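Local coordinates for protein STU0660 (Streptococcus thermophilus, PDB 3ZTH) that probably binds DNA as a large Csn2-type protein of CRISPR-mediated bacterial immunity, and binds magnesium ions, at residues K276-N281 with D314-N319; E294-Y299 with P308-V313. All blocks are in the same frame, centred on the assembly; numbering follows the deposited sequence.

In the fold
Helix 312-324 takes part in both contacts: contact 1 packs the loop that follows helix 267-277 against its first half, and contact 2 brings the end of helix 286-296 to the loop leading into it. Their centres lie 12 Å apart, and contact 2 falls within the chain span that contact 1 brings together. Leu318 joins them, its CD2 lying 3.5 Å from Leu310 CD1. Contact 2 is nearer the magnesium site of Gln26 and Asp240: the side chain of Leu310 is about 12 Å from a bound magnesium ion, and that of Thr295 about 9 Å from that of Asp240. Contact 1 lies away from the metal sites. Both touch the second subunit.

Contact 1: K276-N281 with D314-N319; sequences KYYPSN and DSVILN
Tyr278 and Pro279 pack on Val316 and Ile317 in a helix-to-loop contact of the helical region that follows the central sheet, a sheet consistent with the P-loop NTPase clan to which the family is assigned. Tyr278 is the first residue to leave helical geometry after helix 267-277, and the turn there lays the chain beside helix 312-324, with the CA atoms of Tyr278 and Ile317 7.9 Å apart. The contact is made by apolar side chains, and no hydrogen bond crosses between the segments. Val316 supplies its CG1 methyl, anti to the backbone N (chi1 173°), which aims it at the proline ring. The methyl meets the rim of that ring, Val316 CG1 lying 3.8 Å from Pro279 CD. That same methyl comes within 4.0 Å of Tyr278 CE1, the valine running at about a right angle to the tyrosine. Within the loop, Pro279 CD also sits 3.6 Å above the plane of the Tyr278 ring, offset toward its rim, so the two rings present a joint surface to the helix. Asp314 OD1 bonds Ser292 OG, while Asp314 OD2 reaches Ser309 OG of the second subunit. Phe345 of that subunit packs on both Pro279 and Val316. Ile317 comes in at the edge of the tyrosine, near the ring plane; with chi2 at -62° its chain bends to put CD1 3.8 Å from Tyr278 CE1.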
loop_
_atom_site.group_PDB
_atom_site.type_symbol
_atom_site.label_atom_id
_atom_site.label_comp_id
_atom_site.label_asym_id
_atom_site.label_seq_id
_atom_site.Cartn_x
_atom_site.Cartn_y
_atom_site.Cartn_z
ATOM N N LYS A 276 -9.772 -64.641 21.325
ATOM C CA LYS A 276 -10.273 -65.833 20.647
ATOM C C LYS A 276 -9.253 -66.389 19.648
ATOM O O LYS A 276 -9.146 -67.600 19.468
ATOM C CB LYS A 276 -11.592 -65.531 19.928
ATOM C CG LYS A 276 -12.153 -66.744 19.204
ATOM C CD LYS A 276 -13.486 -66.484 18.505
ATOM C CE LYS A 276 -14.022 -67.788 17.881
ATOM N NZ LYS A 276 -15.345 -67.654 17.188
ATOM N N TYR A 277 -8.500 -65.498 19.008
ATOM C CA TYR A 277 -7.489 -65.885 18.028
ATOM C C TYR A 277 -6.095 -66.124 18.602
ATOM O O TYR A 277 -5.235 -66.681 17.923
ATOM C CB TYR A 277 -7.374 -64.818 16.947
ATOM C CG TYR A 277 -8.433 -64.885 15.881
ATOM C CD1 TYR A 277 -9.650 -64.225 16.042
ATOM C CD2 TYR A 277 -8.213 -65.592 14.695
ATOM C CE1 TYR A 277 -10.620 -64.258 15.050
ATOM C CE2 TYR A 277 -9.178 -65.629 13.694
ATOM C CZ TYR A 277 -10.375 -64.957 13.880
ATOM O OH TYR A 277 -11.319 -64.952 12.886
ATOM N N TYR A 278 -5.858 -65.704 19.838
ATOM C CA TYR A 278 -4.539 -65.886 20.434
ATOM C C TYR A 278 -4.092 -67.353 20.388
ATOM O O TYR A 278 -4.817 -68.254 20.822
ATOM C CB TYR A 278 -4.535 -65.392 21.876
ATOM C CG TYR A 278 -3.192 -64.870 22.305
ATOM C CD1 TYR A 278 -2.719 -63.652 21.826
ATOM C CD2 TYR A 278 -2.389 -65.591 23.184
ATOM C CE1 TYR A 278 -1.479 -63.156 22.209
ATOM C CE2 TYR A 278 -1.142 -65.104 23.575
ATOM C CZ TYR A 278 -0.696 -63.889 23.084
ATOM O OH TYR A 278 0.534 -63.403 23.458
ATOM N N PRO A 279 -2.875 -67.603 19.877
ATOM C CA PRO A 279 -2.298 -68.947 19.752
ATOM C C PRO A 279 -1.862 -69.600 21.063
ATOM O O PRO A 279 -1.220 -70.654 21.056
ATOM C CB PRO A 279 -1.120 -68.720 18.816
ATOM C CG PRO A 279 -0.637 -67.373 19.252
ATOM C CD PRO A 279 -1.931 -66.583 19.391
ATOM N N SER A 280 -2.211 -68.988 22.185
ATOM C CA SER A 280 -1.817 -69.537 23.472
ATOM C C SER A 280 -2.891 -69.316 24.522
ATOM O O SER A 280 -3.759 -68.459 24.363
ATOM C CB SER A 280 -0.498 -68.887 23.911
ATOM O OG SER A 280 -0.299 -68.977 25.309
ATOM N N ASN A 281 -2.833 -70.107 25.589
ATOM C CA ASN A 281 -3.787 -70.000 26.691
ATOM C C ASN A 281 -3.370 -68.855 27.594
ATOM O O ASN A 281 -4.174 -68.317 28.351
ATOM C CB ASN A 281 -3.809 -71.295 27.498
ATOM C CG ASN A 281 -4.596 -72.389 26.813
ATOM O OD1 ASN A 281 -4.244 -73.566 26.904
ATOM N ND2 ASN A 281 -5.680 -72.011 26.136
ATOM N N ASP A 314 3.912 -58.506 20.548
ATOM C CA ASP A 314 3.332 -57.430 19.771
ATOM C C ASP A 314 3.156 -57.850 18.314
ATOM O O ASP A 314 2.198 -57.432 17.654
ATOM C CB ASP A 314 4.191 -56.160 19.870
ATOM C CG ASP A 314 4.091 -55.485 21.245
ATOM O OD1 ASP A 314 3.151 -55.793 22.013
ATOM O OD2 ASP A 314 4.948 -54.630 21.559
ATOM N N SER A 315 4.065 -58.689 17.820
ATOM C CA SER A 315 4.003 -59.162 16.434
ATOM C C SER A 315 2.763 -60.021 16.257
ATOM O O SER A 315 2.086 -59.953 15.232
ATOM C CB SER A 315 5.243 -59.988 16.084
ATOM O OG SER A 315 6.428 -59.240 16.263
ATOM N N VAL A 316 2.472 -60.833 17.264
ATOM C CA VAL A 316 1.303 -61.694 17.223
ATOM C C VAL A 316 0.029 -60.851 17.208
ATOM O O VAL A 316 -0.827 -61.027 16.339
ATOM C CB VAL A 316 1.290 -62.654 18.441
ATOM C CG1 VAL A 316 -0.022 -63.436 18.502
ATOM C CG2 VAL A 316 2.461 -63.609 18.326
ATOM N N ILE A 317 -0.090 -59.940 18.175
ATOM C CA ILE A 317 -1.253 -59.064 18.275
ATOM C C ILE A 317 -1.436 -58.301 16.962
ATOM O O ILE A 317 -2.549 -58.171 16.457
ATOM C CB ILE A 317 -1.079 -58.058 19.439
ATOM C CG1 ILE A 317 -0.984 -58.820 20.760
ATOM C CG2 ILE A 317 -2.230 -57.057 19.457
ATOM C CD1 ILE A 317 -2.216 -59.614 21.088
ATOM N N LEU A 318 -0.333 -57.805 16.413
ATOM C CA LEU A 318 -0.370 -57.077 15.151
ATOM C C LEU A 318 -1.009 -57.934 14.059
ATOM O O LEU A 318 -1.907 -57.478 13.341
ATOM C CB LEU A 318 1.055 -56.666 14.749
ATOM C CG LEU A 318 1.423 -56.056 13.382
ATOM C CD1 LEU A 318 0.221 -55.570 12.627
ATOM C CD2 LEU A 318 2.391 -54.920 13.603
ATOM N N ASN A 319 -0.549 -59.175 13.944
ATOM C CA ASN A 319 -1.061 -60.094 12.938
ATOM C C ASN A 319 -2.538 -60.356 13.121
ATOM O O ASN A 319 -3.311 -60.338 12.157
ATOM C CB ASN A 319 -0.298 -61.418 12.989
ATOM C CG ASN A 319 1.059 -61.332 12.315
ATOM O OD1 ASN A 319 1.481 -60.259 11.879
ATOM N ND2 ASN A 319 1.746 -62.464 12.221
#

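Contact 2: E294-Y299 with P308-V313; sequences ETVTPY and PSLSLV
Leu310 slides past Thr295, the two side chains running in opposite directions, so that Leu310 CD2 comes to 4.1 Å from Thr295 CG2. The other branch, Leu310 CD1, lies 4.3 Å from Val296 CG2. This is the closer side, with Val296 and Leu310 both buried, and Leu318 of helix 312-324 packs on Val296. Thr295 divides its two branches: with OG1 beside the backbone N (chi1 -65°), CG2 stands anti to that N and faces the leucine, while OG1 hydrogen-bonds Met291 O one turn back in its own helix. Next to Leu310, Ser311 is the N-cap of helix 312-324, its OG accepting from Asp314 N. On the opposing segment, helix 286-296 gives way to a 3-10 turn, with Tyr299 N bonded to Val296 O at 2.7 Å. That turn carries Tyr299 to the looser end of the contact. There Tyr299 CD1 gets no nearer than 4.5 Å to CB of the partly exposed Pro308, and the tyrosine also touches Gln26 and Asp240 of the magnesium site. Beyond Pro308 the loop meets the second subunit, where Ser309 OG hydrogen-bonds Ser311 N of that neighbouring chain.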
loop_
_atom_site.group_PDB
_atom_site.type_symbol
_atom_site.label_atom_id
_atom_site.label_comp_id
_atom_site.label_asym_id
_atom_site.label_seq_id
_atom_site.Cartn_x
_atom_site.Cartn_y
_atom_site.Cartn_z
ATOM N N GLU A 294 -1.423 -50.070 21.623
ATOM C CA GLU A 294 -0.883 -48.725 21.451
ATOM C C GLU A 294 0.396 -48.755 20.617
ATOM O O GLU A 294 0.690 -47.829 19.868
ATOM C CB GLU A 294 -0.579 -48.116 22.810
ATOM C CG GLU A 294 -1.380 -46.881 23.118
ATOM C CD GLU A 294 -1.321 -46.505 24.590
ATOM O OE1 GLU A 294 -0.217 -46.563 25.181
ATOM O OE2 GLU A 294 -2.380 -46.145 25.148
ATOM N N THR A 295 1.152 -49.830 20.761
ATOM C CA THR A 295 2.401 -50.008 20.040
ATOM C C THR A 295 2.215 -50.304 18.556
ATOM O O THR A 295 2.862 -49.705 17.705
ATOM C CB THR A 295 3.197 -51.186 20.633
ATOM O OG1 THR A 295 3.576 -50.876 21.979
ATOM C CG2 THR A 295 4.433 -51.488 19.786
ATOM N N VAL A 296 1.314 -51.234 18.267
ATOM C CA VAL A 296 1.069 -51.704 16.912
ATOM C C VAL A 296 0.099 -50.944 16.018
ATOM O O VAL A 296 0.267 -50.938 14.792
ATOM C CB VAL A 296 0.617 -53.182 16.949
ATOM C CG1 VAL A 296 0.270 -53.645 15.563
ATOM C CG2 VAL A 296 1.711 -54.048 17.523
ATOM N N THR A 297 -0.912 -50.316 16.602
ATOM C CA THR A 297 -1.896 -49.601 15.796
ATOM C C THR A 297 -1.340 -48.758 14.642
ATOM O O THR A 297 -1.860 -48.803 13.531
ATOM C CB THR A 297 -2.787 -48.716 16.669
ATOM O OG1 THR A 297 -3.597 -49.551 17.510
ATOM C CG2 THR A 297 -3.686 -47.865 15.810
ATOM N N PRO A 298 -0.279 -47.975 14.890
ATOM C CA PRO A 298 0.277 -47.157 13.806
ATOM C C PRO A 298 0.747 -47.973 12.591
ATOM O O PRO A 298 0.876 -47.435 11.486
ATOM C CB PRO A 298 1.434 -46.428 14.491
ATOM C CG PRO A 298 0.956 -46.312 15.899
ATOM C CD PRO A 298 0.387 -47.675 16.169
ATOM N N TYR A 299 0.995 -49.263 12.790
ATOM C CA TYR A 299 1.469 -50.114 11.701
ATOM C C TYR A 299 0.423 -51.029 11.080
ATOM O O TYR A 299 0.754 -51.853 10.242
ATOM C CB TYR A 299 2.643 -50.965 12.183
ATOM C CG TYR A 299 3.814 -50.141 12.632
ATOM C CD1 TYR A 299 4.618 -49.473 11.707
ATOM C CD2 TYR A 299 4.092 -49.979 13.991
ATOM C CE1 TYR A 299 5.674 -48.654 12.124
ATOM C CE2 TYR A 299 5.144 -49.164 14.421
ATOM C CZ TYR A 299 5.928 -48.506 13.485
ATOM O OH TYR A 299 6.950 -47.697 13.912
ATOM N N PRO A 308 8.748 -54.192 10.763
ATOM C CA PRO A 308 9.092 -53.347 11.909
ATOM C C PRO A 308 9.602 -54.234 13.036
ATOM O O PRO A 308 9.152 -55.369 13.196
ATOM C CB PRO A 308 7.771 -52.657 12.244
ATOM C CG PRO A 308 6.759 -53.684 11.854
ATOM C CD PRO A 308 7.294 -54.196 10.529
ATOM N N SER A 309 10.570 -53.721 13.787
ATOM C CA SER A 309 11.146 -54.456 14.901
ATOM C C SER A 309 10.128 -54.444 16.034
ATOM O O SER A 309 9.751 -53.378 16.537
ATOM C CB SER A 309 12.455 -53.796 15.353
ATOM O OG SER A 309 13.122 -54.591 16.320
ATOM N N LEU A 310 9.676 -55.632 16.421
ATOM C CA LEU A 310 8.692 -55.749 17.480
ATOM C C LEU A 310 8.939 -56.981 18.325
ATOM O O LEU A 310 9.621 -57.916 17.893
ATOM C CB LEU A 310 7.280 -55.836 16.892
ATOM C CG LEU A 310 6.761 -54.677 16.045
ATOM C CD1 LEU A 310 5.397 -55.046 15.458
ATOM C CD2 LEU A 310 6.669 -53.423 16.898
ATOM N N SER A 311 8.379 -56.973 19.532
ATOM C CA SER A 311 8.496 -58.104 20.435
ATOM C C SER A 311 7.632 -59.216 19.847
ATOM O O SER A 311 6.751 -58.968 19.023
ATOM C CB SER A 311 7.983 -57.745 21.831
ATOM O OG SER A 311 6.571 -57.579 21.833
ATOM N N LEU A 312 7.894 -60.441 20.278
ATOM C CA LEU A 312 7.155 -61.594 19.811
ATOM C C LEU A 312 5.646 -61.404 20.035
ATOM O O LEU A 312 4.832 -61.663 19.145
ATOM C CB LEU A 312 7.678 -62.834 20.544
ATOM C CG LEU A 312 7.144 -64.225 20.183
ATOM C CD1 LEU A 312 7.131 -64.436 18.661
ATOM C CD2 LEU A 312 8.016 -65.272 20.887
ATOM N N VAL A 313 5.284 -60.925 21.220
ATOM C CA VAL A 313 3.884 -60.709 21.573
ATOM C C VAL A 313 3.215 -59.618 20.746
ATOM O O VAL A 313 2.069 -59.780 20.297
ATOM C CB VAL A 313 3.737 -60.365 23.080
ATOM C CG1 VAL A 313 2.359 -59.782 23.362
ATOM C CG2 VAL A 313 3.937 -61.623 23.911
#